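Local coordinates for protein O-methyltransferase (Burkholderia thailandensis, PDB 3MCZ) that probably transfers a methyl group from S-adenosylmethionine to an oxygen atom of an unidentified substrate, and probably acts as a dimer, at residues Val168-Glu173 and Gly334-Gly339; Leu174-Arg179 and Ala249-Leu254. All blocks are in the same frame, centred on the assembly; numbering follows the deposited sequence.

Contact 1 (Val168-Glu173 and Gly334-Gly339); sequences VDVVSE and GERSIG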
loop_
_atom_site.group_PDB
_atom_site.type_symbol
_atom_site.label_atom_id
_atom_site.label_comp_id
_atom_site.label_asym_id
_atom_site.label_seq_id
_atom_site.Cartn_x
_atom_site.Cartn_y
_atom_site.Cartn_z
ATOM N N VAL A 168 15.658 21.697 7.125
ATOM C CA VAL A 168 15.971 23.086 6.729
ATOM C C VAL A 168 16.187 23.984 7.944
ATOM O O VAL A 168 17.142 24.759 8.007
ATOM C CB VAL A 168 14.871 23.694 5.837
ATOM C CG1 VAL A 168 15.177 25.133 5.587
ATOM C CG2 VAL A 168 14.769 22.898 4.488
ATOM N N ASP A 169 15.304 23.861 8.919
ATOM C CA ASP A 169 15.389 24.670 10.138
ATOM C C ASP A 169 16.669 24.374 10.926
ATOM O O ASP A 169 17.312 25.298 11.415
ATOM C CB ASP A 169 14.154 24.439 11.011
ATOM C CG ASP A 169 12.843 24.688 10.256
ATOM O OD1 ASP A 169 12.854 25.491 9.290
ATOM O OD2 ASP A 169 11.809 24.082 10.622
ATOM N N VAL A 170 17.076 23.103 10.985
ATOM C CA VAL A 170 18.329 22.728 11.656
ATOM C C VAL A 170 19.558 23.203 10.908
ATOM O O VAL A 170 20.467 23.783 11.499
ATOM C CB VAL A 170 18.421 21.218 11.904
ATOM C CG1 VAL A 170 19.829 20.833 12.355
ATOM C CG2 VAL A 170 17.381 20.794 12.933
ATOM N N VAL A 171 19.588 23.004 9.592
ATOM C CA VAL A 171 20.717 23.476 8.800
ATOM C C VAL A 171 20.896 24.994 8.932
ATOM O O VAL A 171 22.021 25.494 9.094
ATOM C CB VAL A 171 20.561 23.059 7.308
ATOM C CG1 VAL A 171 21.553 23.776 6.413
ATOM C CG2 VAL A 171 20.737 21.560 7.192
ATOM N N SER A 172 19.792 25.735 8.884
ATOM C CA SER A 172 19.896 27.197 8.921
ATOM C C SER A 172 20.493 27.733 10.237
ATOM O O SER A 172 21.067 28.827 10.230
ATOM C CB SER A 172 18.540 27.853 8.660
ATOM O OG SER A 172 17.677 27.604 9.739
ATOM N N GLU A 173 20.383 26.983 11.338
ATOM C CA GLU A 173 20.971 27.392 12.651
ATOM C C GLU A 173 22.392 26.907 12.902
ATOM O O GLU A 173 22.934 27.133 13.981
ATOM C CB GLU A 173 20.104 26.926 13.832
ATOM N N GLY A 334 32.664 16.409 11.450
ATOM C CA GLY A 334 31.725 16.414 12.569
ATOM C C GLY A 334 30.370 15.910 12.090
ATOM O O GLY A 334 30.157 15.736 10.915
ATOM N N GLU A 335 29.457 15.666 13.011
ATOM C CA GLU A 335 28.113 15.242 12.681
ATOM C C GLU A 335 27.017 15.732 13.641
ATOM O O GLU A 335 27.287 16.178 14.767
ATOM C CB GLU A 335 28.063 13.746 12.618
ATOM C CG GLU A 335 28.270 13.091 13.934
ATOM C CD GLU A 335 28.322 11.591 13.784
ATOM O OE1 GLU A 335 28.710 11.117 12.690
ATOM O OE2 GLU A 335 27.953 10.897 14.731
ATOM N N ARG A 336 25.797 15.619 13.149
ATOM C CA ARG A 336 24.602 16.032 13.818
ATOM C C ARG A 336 23.486 15.089 13.345
ATOM O O ARG A 336 23.311 14.893 12.148
ATOM C CB ARG A 336 24.311 17.472 13.408
ATOM C CG ARG A 336 22.982 18.004 13.814
ATOM C CD ARG A 336 22.899 18.159 15.292
ATOM N NE ARG A 336 21.702 18.895 15.673
ATOM C CZ ARG A 336 21.580 20.212 15.630
ATOM N NH1 ARG A 336 22.591 20.988 15.217
ATOM N NH2 ARG A 336 20.428 20.748 16.000
ATOM N N SER A 337 22.739 14.519 14.290
ATOM C CA SER A 337 21.552 13.718 13.990
ATOM C C SER A 337 20.378 14.643 13.826
ATOM O O SER A 337 20.131 15.472 14.704
ATOM C CB SER A 337 21.202 12.773 15.140
ATOM O OG SER A 337 22.114 11.700 15.162
ATOM N N ILE A 338 19.641 14.485 12.729
ATOM C CA ILE A 338 18.355 15.139 12.580
ATOM C C ILE A 338 17.290 14.086 12.280
ATOM O O ILE A 338 17.021 13.766 11.118
ATOM C CB ILE A 338 18.385 16.221 11.479
ATOM C CG1 ILE A 338 19.696 17.015 11.536
ATOM C CG2 ILE A 338 17.113 17.105 11.599
ATOM C CD1 ILE A 338 19.878 17.996 10.412
ATOM N N GLY A 339 16.664 13.572 13.332
ATOM C CA GLY A 339 15.725 12.468 13.218
ATOM C C GLY A 339 16.394 11.276 12.508
ATOM O O GLY A 339 17.417 10.784 12.946
#

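Contact 2 (Leu174-Arg179 and Ala249-Leu254); sequences LGVFAR and ADVVML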
loop_
_atom_site.group_PDB
_atom_site.type_symbol
_atom_site.label_atom_id
_atom_site.label_comp_id
_atom_site.label_asym_id
_atom_site.label_seq_id
_atom_site.Cartn_x
_atom_site.Cartn_y
_atom_site.Cartn_z
ATOM N N LEU A 174 23.001 26.231 11.941
ATOM C CA LEU A 174 24.376 25.774 12.124
ATOM C C LEU A 174 25.337 26.947 12.354
ATOM O O LEU A 174 25.215 27.978 11.718
ATOM C CB LEU A 174 24.848 24.993 10.913
ATOM C CG LEU A 174 24.216 23.610 10.734
ATOM C CD1 LEU A 174 24.746 23.005 9.423
ATOM C CD2 LEU A 174 24.515 22.701 11.937
ATOM N N GLY A 175 26.303 26.752 13.241
ATOM C CA GLY A 175 27.297 27.774 13.551
ATOM C C GLY A 175 28.283 28.107 12.442
ATOM O O GLY A 175 28.885 29.186 12.450
ATOM N N VAL A 176 28.421 27.238 11.452
ATOM C CA VAL A 176 29.354 27.484 10.376
ATOM C C VAL A 176 28.942 28.688 9.525
ATOM O O VAL A 176 29.746 29.178 8.755
ATOM C CB VAL A 176 29.518 26.255 9.446
ATOM C CG1 VAL A 176 30.059 25.045 10.245
ATOM C CG2 VAL A 176 28.182 25.954 8.677
ATOM N N PHE A 177 27.694 29.137 9.649
ATOM C CA PHE A 177 27.182 30.243 8.819
ATOM C C PHE A 177 27.458 31.623 9.394
ATOM O O PHE A 177 27.528 32.566 8.633
ATOM C CB PHE A 177 25.677 30.091 8.554
ATOM C CG PHE A 177 25.348 28.943 7.642
ATOM C CD1 PHE A 177 25.789 28.935 6.326
ATOM C CD2 PHE A 177 24.634 27.847 8.107
ATOM C CE1 PHE A 177 25.540 27.865 5.505
ATOM C CE2 PHE A 177 24.356 26.759 7.252
ATOM C CZ PHE A 177 24.794 26.773 5.954
ATOM N N ALA A 178 27.676 31.723 10.714
ATOM C CA ALA A 178 27.691 33.014 11.428
ATOM C C ALA A 178 28.823 33.923 10.922
ATOM O O ALA A 178 28.618 35.110 10.775
ATOM C CB ALA A 178 27.844 32.795 12.959
ATOM N N ARG A 179 29.993 33.345 10.620
ATOM C CA ARG A 179 31.149 34.118 10.159
ATOM C C ARG A 179 31.482 33.857 8.678
ATOM O O ARG A 179 32.525 34.296 8.178
ATOM C CB ARG A 179 32.380 33.811 11.019
ATOM C CG ARG A 179 32.261 34.079 12.531
ATOM C CD ARG A 179 32.407 35.526 12.892
ATOM N NE ARG A 179 32.426 35.758 14.352
ATOM C CZ ARG A 179 32.183 36.940 14.939
ATOM N NH1 ARG A 179 31.903 38.025 14.202
ATOM N NH2 ARG A 179 32.217 37.054 16.272
ATOM N N ALA A 249 33.738 28.676 -1.944
ATOM C CA ALA A 249 32.833 29.283 -0.977
ATOM C C ALA A 249 33.247 28.901 0.421
ATOM O O ALA A 249 33.972 27.924 0.613
ATOM C CB ALA A 249 31.373 28.871 -1.224
ATOM N N ASP A 250 32.739 29.654 1.398
ATOM C CA ASP A 250 32.956 29.327 2.808
ATOM C C ASP A 250 32.193 28.075 3.255
ATOM O O ASP A 250 32.677 27.317 4.098
ATOM C CB ASP A 250 32.545 30.514 3.666
ATOM C CG ASP A 250 33.400 31.740 3.385
ATOM O OD1 ASP A 250 34.634 31.553 3.288
ATOM O OD2 ASP A 250 32.847 32.865 3.208
ATOM N N VAL A 251 30.996 27.905 2.716
ATOM C CA VAL A 251 30.153 26.754 2.961
ATOM C C VAL A 251 29.624 26.177 1.655
ATOM O O VAL A 251 29.101 26.886 0.785
ATOM C CB VAL A 251 28.979 27.039 3.939
ATOM C CG1 VAL A 251 28.184 25.729 4.211
ATOM C CG2 VAL A 251 29.475 27.615 5.241
ATOM N N VAL A 252 29.808 24.863 1.483
ATOM C CA VAL A 252 29.357 24.161 0.291
ATOM C C VAL A 252 28.385 23.100 0.778
ATOM O O VAL A 252 28.666 22.401 1.739
ATOM C CB VAL A 252 30.556 23.519 -0.470
ATOM C CG1 VAL A 252 30.088 22.680 -1.676
ATOM C CG2 VAL A 252 31.586 24.617 -0.869
HETATM N N MSE A 253 27.225 22.968 0.135
HETATM C CA MSE A 253 26.229 22.026 0.623
HETATM C C MSE A 253 25.887 20.986 -0.443
HETATM O O MSE A 253 25.719 21.332 -1.593
HETATM C CB MSE A 253 24.952 22.762 1.038
HETATM C CG MSE A 253 25.170 23.884 1.985
HETATM SE SE MSE A 253 23.544 24.570 2.769
HETATM C CE MSE A 253 22.833 25.434 1.275
ATOM N N LEU A 254 25.767 19.744 0.007
ATOM C CA LEU A 254 25.268 18.599 -0.744
ATOM C C LEU A 254 24.124 18.001 0.070
ATOM O O LEU A 254 24.333 17.068 0.834
ATOM C CB LEU A 254 26.347 17.539 -0.856
ATOM C CG LEU A 254 27.328 17.561 -2.006
ATOM C CD1 LEU A 254 28.404 16.500 -1.735
ATOM C CD2 LEU A 254 26.632 17.328 -3.409
#

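Contact 1 (Val168-Glu173 and Gly334-Gly339)
In the Rossmann-like methyltransferase fold, the C-terminal end of helix 150-172 packs against strand 332-338, the outermost strand at one end of the seven-stranded sheet, and Val-170 is the helix residue that meets it. Its two methyls divide the work. CG1 lies against the end of Ile-338, 3.4 Å from CD1, a close approach for two methyl carbons, while CG2 rests on the CG2 branch of Ile-338 at 3.9 Å. The two side chains reach toward each other, tip to tip. CG1 is held anti to the backbone N of Val-170 (chi1 169°), and from there it also reaches Arg-336, coming over one face of the guanidinium, displaced from its middle, with NH2 at 3.7 Å. The Arg-336 chain is extended at first and bends at chi2 (68°), which turns a face of the guanidinium to this methyl. Leu-343 of the neighbouring strand 341-347 touches both Arg-336 and Ile-338. No hydrogen bond joins helix and strand here. The contact thus rests on apolar packing, with the exposed Arg-336 laying a guanidinium face, rather than an N-H, against the methyl that also packs on the buried Ile-338.

Contact 2 (Leu174-Arg179 and Ala249-Leu254)
Phe-177 and Val-251 make the closest approach: ring atom CE1 lies 3.6 Å from CG1 of Val-251, and CZ of the same ring is 4.0 Å from that methyl. The valine meets the ring obliquely, the two side chains crossing at about a right angle. Further along the strand, the selenium of Met-253, a selenomethionine in this model, sits at the ring's edge: SE is 4.1 Å from CZ of Phe-177, and the line from the ring centroid to SE runs 79° off the ring normal. This is a Met-aromatic contact made near the ring plane. Val-176 brings its CG2 to within 4.0 Å of CG2 of Val-251, and the same Val-176 methyl also lies over the centre of the Phe-177 ring. One face of the phenyl is thus covered from within its own turn. With chi1 at -70°, CG of Phe-177 stands anti to its carbonyl carbon, and the ring projects far enough for its CE1 and CZ atoms to meet the strand.

Val-251 and Met-253 alternate with Val-252 along strand 251-255, a central strand of the Rossmann-like sheet, and point to the face on which 174-179 lies; Val-252 points away from it. That segment is part of the link from helix 150-172 to strand 182-186, whose Thr-182 and Ile-184 share backbone hydrogen bonds with Val-251. On the other flank, Leu-284 of strand 281-288 touches both Phe-177 and Val-251. Where the chain turns the corner, Asp-250 accepts a hydrogen bond at OD2 from the backbone N of Arg-181, tying the end of the link to the corner that precedes the strand.

Contacts 1 and 2 have centres about 12 Å apart and involve the same seven-stranded sheet. Residues 168-173 run directly into 174-179, so one continuous piece of chain, the end of helix 150-172 and the link to strand 182-186, crosses from the edge strand 332-338 to the central strand 251-255. In sequence, both strand partners follow, 249-254 before 334-339. The two contacts also touch: the Val-171 carbonyl O is 3.2 Å from CE2 of Phe-177, and CG1 of Val-171 is 4.2 Å from SE of Met-253. Together they pack the end of the long helix and the loop after it on a sheet that brings together strands from distant parts of the methyltransferase sequence.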